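Local atomic coordinates of CBS domain-containing protein CBSX1, chloroplastic (PDB entry 4GQV), a protein that probably acts in the chloroplast as a regulator of thioredoxins through a single pair of CBS domains, the part held in this chain. Residues D27-L32 with T39-I44; V43-E46 with L50-L53. All blocks are in the same frame, centred on the assembly; numbering follows the deposited sequence.

Interaction 1 of 2, residues D27-L32 with T39-I44; sequences DEALEL and TGFPVI
The ring of F41 on strand 40-44 reaches across to helix 26-36 and makes every contact between the two segments, meeting A29 and L32, which lie one helical turn apart. A phenylalanine suits the place because its long flat ring can span from the strand to the helix backbone. In the apolar contacts, A29 CB and L32 CB both lie on one side of the ring plane, near its CE2 and CE1 corners. L32 offers an aliphatic CB that approaches the ring obliquely, 3.5 Å from F41 CE1; with CG anti to its carbonyl carbon (chi1 -76°), its branched end is carried further from the ring plane. A29 sets its CB 3.9 Å from F41 CE2; the small methyl suits a place where the ring comes close to the helix backbone. The polar contact is of another kind: A29 O lies in the plane of the ring, at its edge, 3.2 Å from F41 CZ, so a carbonyl oxygen meets the weakly positive rim of C-H groups. On the surrounding fold, F41 also packs on V54 of strand 50-55, and A29 on L59 of helix 56-59. Were F41 replaced by an alanine, A29 and L32 would probably lose their partner on the strand and a gap would open between helix and sheet. The chemistry implies a buried helix-on-sheet joint resting on van der Waals packing, with a probably modest electrostatic gain at the ring edge.

Interaction 2 of 2, residues V43-E46 with L50-L53; sequences VIDE and LVGL
V43 is gripped by backbone hydrogen bonds from both V51 and G52. Its carbonyl oxygen accepts two: V51 N donates to V43 O over 3.0 Å, nearly in line with the carbonyl, while G52 N reaches V43 O at 3.1 Å, tilted 18° from the carbonyl plane. In return V43 N donates to G52 O at 2.8 Å, from well above the plane of that carbonyl. Two residues facing one make a classic beta bulge in the hairpin of strands 40-44 and 50-55: V43 pairs with G52, yet I44 lies across from L50 in a non-hydrogen-bonded pair, the register having slipped by one. G52 holds an almost fully extended backbone, which glycine takes readily; a CB there would point to the same sheet face as the V43 side chain and lie against it. Two methyls flank the doubly bonded carbonyl: V51 CG2 lies 3.4 Å from V43 O, and L50, with CG anti to its backbone N (chi1 -179°), carries CD1 beside the same oxygen. L50 also packs on P134 and V136 of strand 134-136. Apolar contact is looser, V43 CG1 meeting V51 CG2 at 4.3 Å, and V51 CG1 lies 4.1 Å from D45 CB. At the turn, D45 OD2 accepts hydrogen bonds from D47 N and K49 N, a task that suits a short carboxylate.

From the N terminus, helix 26-36 comes first, and interaction 1 closes the end of the helix and the short connection into strand 40-44. The chain then runs along that strand to V43 and I44, which belong to segments of both interactions but pair only in interaction 2, and turns through residues 45-49 so that interaction 2 closes the hairpin with strand 50-55. The two closures follow one another, overlapping at the shared strand end; neither nests inside the other. Their centres are about 11 Å apart, and they also touch directly, P42 packing on L50 and L53. Together they tie helix, outer strand within this chain and central strand in the first CBS motif; strand 106-107 of the second completes the sheet.

Interaction 1 of 2, residues D27-L32 with T39-I44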
ATOM      1  N   ASP A  27      -6.956  17.644   3.828  1.00 55.26           N
ATOM      2  CA  ASP A  27      -7.903  17.327   2.763  1.00 53.44           C
ATOM      3  C   ASP A  27      -7.202  17.234   1.409  1.00 50.76           C
ATOM      4  O   ASP A  27      -7.553  16.405   0.558  1.00 50.98           O
ATOM      5  CB  ASP A  27      -9.035  18.360   2.718  1.00 61.14           C
ATOM      6  CG  ASP A  27      -9.809  18.446   4.030  1.00 70.03           C
ATOM      7  OD1 ASP A  27      -9.948  17.405   4.719  1.00 67.17           O
ATOM      8  OD2 ASP A  27     -10.286  19.556   4.372  1.00 76.41           O
ATOM      9  N   GLU A  28      -6.202  18.084   1.211  1.00 49.97           N
ATOM     10  CA  GLU A  28      -5.386  18.000   0.004  1.00 48.01           C
ATOM     11  C   GLU A  28      -4.647  16.666  -0.021  1.00 49.11           C
ATOM     12  O   GLU A  28      -4.530  16.027  -1.063  1.00 49.36           O
ATOM     13  CB  GLU A  28      -4.353  19.113  -0.038  1.00 49.81           C
ATOM     14  CG  GLU A  28      -4.863  20.503  -0.300  1.00 50.60           C
ATOM     15  CD  GLU A  28      -3.714  21.464  -0.535  1.00 49.11           C
ATOM     16  OE1 GLU A  28      -3.427  22.285   0.359  1.00 49.30           O
ATOM     17  OE2 GLU A  28      -3.085  21.375  -1.610  1.00 49.68           O
ATOM     18  N   ALA A  29      -4.161  16.252   1.143  1.00 51.01           N
ATOM     19  CA  ALA A  29      -3.372  15.030   1.245  1.00 52.39           C
ATOM     20  C   ALA A  29      -4.272  13.815   1.060  1.00 54.05           C
ATOM     21  O   ALA A  29      -3.931  12.882   0.334  1.00 52.82           O
ATOM     22  CB  ALA A  29      -2.649  14.980   2.576  1.00 49.25           C
ATOM     23  N   LEU A  30      -5.441  13.845   1.696  1.00 61.47           N
ATOM     24  CA  LEU A  30      -6.431  12.783   1.534  1.00 61.51           C
ATOM     25  C   LEU A  30      -6.836  12.638   0.072  1.00 61.37           C
ATOM     26  O   LEU A  30      -6.977  11.521  -0.446  1.00 67.65           O
ATOM     27  CB  LEU A  30      -7.653  13.048   2.413  1.00 62.82           C
ATOM     28  CG  LEU A  30      -7.462  12.683   3.886  1.00 60.62           C
ATOM     29  CD1 LEU A  30      -8.536  13.311   4.762  1.00 60.63           C
ATOM     30  CD2 LEU A  30      -7.459  11.173   4.053  1.00 55.01           C
ATOM     31  N   GLU A  31      -6.992  13.774  -0.597  1.00 52.41           N
ATOM     32  CA  GLU A  31      -7.286  13.775  -2.020  1.00 53.08           C
ATOM     33  C   GLU A  31      -6.155  13.088  -2.780  1.00 56.94           C
ATOM     34  O   GLU A  31      -6.384  12.104  -3.502  1.00 54.88           O
ATOM     35  CB  GLU A  31      -7.492  15.208  -2.520  1.00 57.21           C
ATOM     36  CG  GLU A  31      -8.348  15.322  -3.792  1.00 66.17           C
ATOM     37  CD  GLU A  31      -9.348  16.480  -3.729  1.00 74.85           C
ATOM     38  OE1 GLU A  31      -9.644  16.941  -2.602  1.00 73.00           O
ATOM     39  OE2 GLU A  31      -9.839  16.925  -4.795  1.00 73.78           O
ATOM     40  N   LEU A  32      -4.934  13.595  -2.587  1.00 46.75           N
ATOM     41  CA  LEU A  32      -3.742  13.055  -3.244  1.00 46.88           C
ATOM     42  C   LEU A  32      -3.628  11.540  -3.084  1.00 46.37           C
ATOM     43  O   LEU A  32      -3.329  10.833  -4.048  1.00 43.38           O
ATOM     44  CB  LEU A  32      -2.477  13.763  -2.746  1.00 44.21           C
ATOM     45  CG  LEU A  32      -2.248  15.178  -3.309  1.00 48.31           C
ATOM     46  CD1 LEU A  32      -1.101  15.902  -2.613  1.00 36.11           C
ATOM     47  CD2 LEU A  32      -2.003  15.148  -4.814  1.00 46.11           C
ATOM     48  N   THR A  39      -0.565   5.215   0.313  1.00 52.81           N
ATOM     49  CA  THR A  39      -0.961   5.229   1.723  1.00 52.54           C
ATOM     50  C   THR A  39      -0.081   6.175   2.526  1.00 47.87           C
ATOM     51  O   THR A  39       0.008   6.079   3.747  1.00 52.93           O
ATOM     52  CB  THR A  39      -0.927   3.828   2.349  1.00 52.98           C
ATOM     53  OG1 THR A  39       0.411   3.324   2.311  1.00 49.68           O
ATOM     54  CG2 THR A  39      -1.854   2.884   1.589  1.00 54.62           C
ATOM     55  N   GLY A  40       0.566   7.097   1.826  1.00 39.07           N
ATOM     56  CA  GLY A  40       1.452   8.042   2.475  1.00 32.93           C
ATOM     57  C   GLY A  40       2.325   8.769   1.477  1.00 30.63           C
ATOM     58  O   GLY A  40       2.346   8.426   0.301  1.00 31.48           O
ATOM     59  N   PHE A  41       3.027   9.793   1.942  1.00 31.55           N
ATOM     60  CA  PHE A  41       3.959  10.525   1.102  1.00 31.79           C
ATOM     61  C   PHE A  41       5.123  10.934   1.971  1.00 27.20           C
ATOM     62  O   PHE A  41       4.974  11.054   3.197  1.00 28.73           O
ATOM     63  CB  PHE A  41       3.375  11.855   0.557  1.00 38.93           C
ATOM     64  CG  PHE A  41       1.877  11.899   0.431  1.00 33.10           C
ATOM     65  CD1 PHE A  41       1.291  11.931  -0.819  1.00 38.43           C
ATOM     66  CD2 PHE A  41       1.064  11.965   1.550  1.00 34.38           C
ATOM     67  CE1 PHE A  41      -0.089  11.989  -0.959  1.00 44.30           C
ATOM     68  CE2 PHE A  41      -0.324  12.013   1.412  1.00 40.90           C
ATOM     69  CZ  PHE A  41      -0.888  12.040   0.155  1.00 36.75           C
ATOM     70  N   PRO A  42       6.268  11.173   1.335  1.00 23.75           N
ATOM     71  CA  PRO A  42       7.304  12.056   1.864  1.00 28.97           C
ATOM     72  C   PRO A  42       6.806  13.509   1.880  1.00 27.43           C
ATOM     73  O   PRO A  42       5.934  13.939   1.095  1.00 31.68           O
ATOM     74  CB  PRO A  42       8.460  11.885   0.855  1.00 25.73           C
ATOM     75  CG  PRO A  42       7.773  11.620  -0.408  1.00 30.36           C
ATOM     76  CD  PRO A  42       6.563  10.767  -0.049  1.00 31.44           C
ATOM     77  N   VAL A  43       7.369  14.249   2.814  1.00 29.85           N
ATOM     78  CA  VAL A  43       6.979  15.607   3.120  1.00 32.25           C
ATOM     79  C   VAL A  43       8.225  16.465   3.001  1.00 33.99           C
ATOM     80  O   VAL A  43       9.183  16.269   3.768  1.00 34.10           O
ATOM     81  CB  VAL A  43       6.421  15.760   4.556  1.00 30.92           C
ATOM     82  CG1 VAL A  43       5.797  17.168   4.741  1.00 35.98           C
ATOM     83  CG2 VAL A  43       5.395  14.665   4.876  1.00 28.03           C
ATOM     84  N   ILE A  44       8.193  17.404   2.049  1.00 38.19           N
ATOM     85  CA  ILE A  44       9.318  18.278   1.745  1.00 42.27           C
ATOM     86  C   ILE A  44       9.060  19.730   2.130  1.00 47.70           C
ATOM     87  O   ILE A  44       7.910  20.169   2.145  1.00 49.44           O
ATOM     88  CB  ILE A  44       9.683  18.236   0.235  1.00 46.59           C
ATOM     89  CG1 ILE A  44       8.468  18.588  -0.619  1.00 48.15           C
ATOM     90  CG2 ILE A  44      10.230  16.868  -0.170  1.00 39.12           C
ATOM     91  CD1 ILE A  44       8.721  18.459  -2.110  1.00 53.16           C
TER

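Interaction 2 of 2, residues V43-E46 with L50-L53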
ATOM      1  N   VAL A  43       7.369  14.249   2.814  1.00 29.85           N
ATOM      2  CA  VAL A  43       6.979  15.607   3.120  1.00 32.25           C
ATOM      3  C   VAL A  43       8.225  16.465   3.001  1.00 33.99           C
ATOM      4  O   VAL A  43       9.183  16.269   3.768  1.00 34.10           O
ATOM      5  CB  VAL A  43       6.421  15.760   4.556  1.00 30.92           C
ATOM      6  CG1 VAL A  43       5.797  17.168   4.741  1.00 35.98           C
ATOM      7  CG2 VAL A  43       5.395  14.665   4.876  1.00 28.03           C
ATOM      8  N   ILE A  44       8.193  17.404   2.049  1.00 38.19           N
ATOM      9  CA  ILE A  44       9.318  18.278   1.745  1.00 42.27           C
ATOM     10  C   ILE A  44       9.060  19.730   2.130  1.00 47.70           C
ATOM     11  O   ILE A  44       7.910  20.169   2.145  1.00 49.44           O
ATOM     12  CB  ILE A  44       9.683  18.236   0.235  1.00 46.59           C
ATOM     13  CG1 ILE A  44       8.468  18.588  -0.619  1.00 48.15           C
ATOM     14  CG2 ILE A  44      10.230  16.868  -0.170  1.00 39.12           C
ATOM     15  CD1 ILE A  44       8.721  18.459  -2.110  1.00 53.16           C
ATOM     16  N   ASP A  45      10.122  20.469   2.458  1.00 37.90           N
ATOM     17  CA  ASP A  45       9.992  21.909   2.617  1.00 39.63           C
ATOM     18  C   ASP A  45      10.138  22.581   1.243  1.00 44.87           C
ATOM     19  O   ASP A  45      10.076  21.892   0.225  1.00 46.35           O
ATOM     20  CB  ASP A  45      10.895  22.493   3.722  1.00 42.59           C
ATOM     21  CG  ASP A  45      12.377  22.577   3.341  1.00 43.74           C
ATOM     22  OD1 ASP A  45      13.146  22.986   4.232  1.00 40.21           O
ATOM     23  OD2 ASP A  45      12.778  22.255   2.195  1.00 43.54           O
ATOM     24  N   GLU A  46      10.292  23.903   1.197  1.00 48.68           N
ATOM     25  CA  GLU A  46      10.312  24.607  -0.094  1.00 50.62           C
ATOM     26  C   GLU A  46      11.591  24.323  -0.860  1.00 45.75           C
ATOM     27  O   GLU A  46      11.632  24.408  -2.085  1.00 47.97           O
ATOM     28  CB  GLU A  46      10.134  26.117   0.087  1.00 51.29           C
ATOM     29  CG  GLU A  46       8.962  26.513   0.960  1.00 49.42           C
ATOM     30  CD  GLU A  46       7.645  25.982   0.430  1.00 55.84           C
ATOM     31  OE1 GLU A  46       7.523  25.820  -0.806  1.00 51.81           O
ATOM     32  OE2 GLU A  46       6.738  25.715   1.253  1.00 53.59           O
ATOM     33  N   LEU A  50      13.963  16.973   2.849  1.00 37.94           N
ATOM     34  CA  LEU A  50      13.076  16.020   3.480  1.00 30.57           C
ATOM     35  C   LEU A  50      12.906  16.389   4.942  1.00 33.75           C
ATOM     36  O   LEU A  50      13.868  16.395   5.715  1.00 33.28           O
ATOM     37  CB  LEU A  50      13.606  14.590   3.308  1.00 31.98           C
ATOM     38  CG  LEU A  50      12.726  13.495   3.915  1.00 33.05           C
ATOM     39  CD1 LEU A  50      11.379  13.351   3.172  1.00 31.61           C
ATOM     40  CD2 LEU A  50      13.478  12.189   3.959  1.00 32.68           C
ATOM     41  N   VAL A  51      11.672  16.707   5.325  1.00 25.48           N
ATOM     42  CA  VAL A  51      11.396  17.066   6.710  1.00 25.71           C
ATOM     43  C   VAL A  51      10.436  16.071   7.368  1.00 32.25           C
ATOM     44  O   VAL A  51      10.279  16.050   8.594  1.00 33.55           O
ATOM     45  CB  VAL A  51      10.845  18.530   6.857  1.00 28.56           C
ATOM     46  CG1 VAL A  51      11.887  19.562   6.433  1.00 29.84           C
ATOM     47  CG2 VAL A  51       9.551  18.713   6.070  1.00 23.92           C
ATOM     48  N   GLY A  52       9.777  15.239   6.577  1.00 22.35           N
ATOM     49  CA  GLY A  52       8.965  14.250   7.241  1.00 25.65           C
ATOM     50  C   GLY A  52       8.299  13.232   6.355  1.00 27.91           C
ATOM     51  O   GLY A  52       8.512  13.208   5.149  1.00 24.12           O
ATOM     52  N   LEU A  53       7.515  12.366   6.983  1.00 34.43           N
ATOM     53  CA  LEU A  53       6.754  11.350   6.283  1.00 34.67           C
ATOM     54  C   LEU A  53       5.352  11.397   6.845  1.00 38.05           C
ATOM     55  O   LEU A  53       5.157  11.748   8.021  1.00 35.68           O
ATOM     56  CB  LEU A  53       7.344   9.968   6.532  1.00 35.67           C
ATOM     57  CG  LEU A  53       8.567   9.607   5.691  1.00 33.92           C
ATOM     58  CD1 LEU A  53       9.028   8.200   6.008  1.00 35.15           C
ATOM     59  CD2 LEU A  53       8.214   9.716   4.226  1.00 32.60           C
TER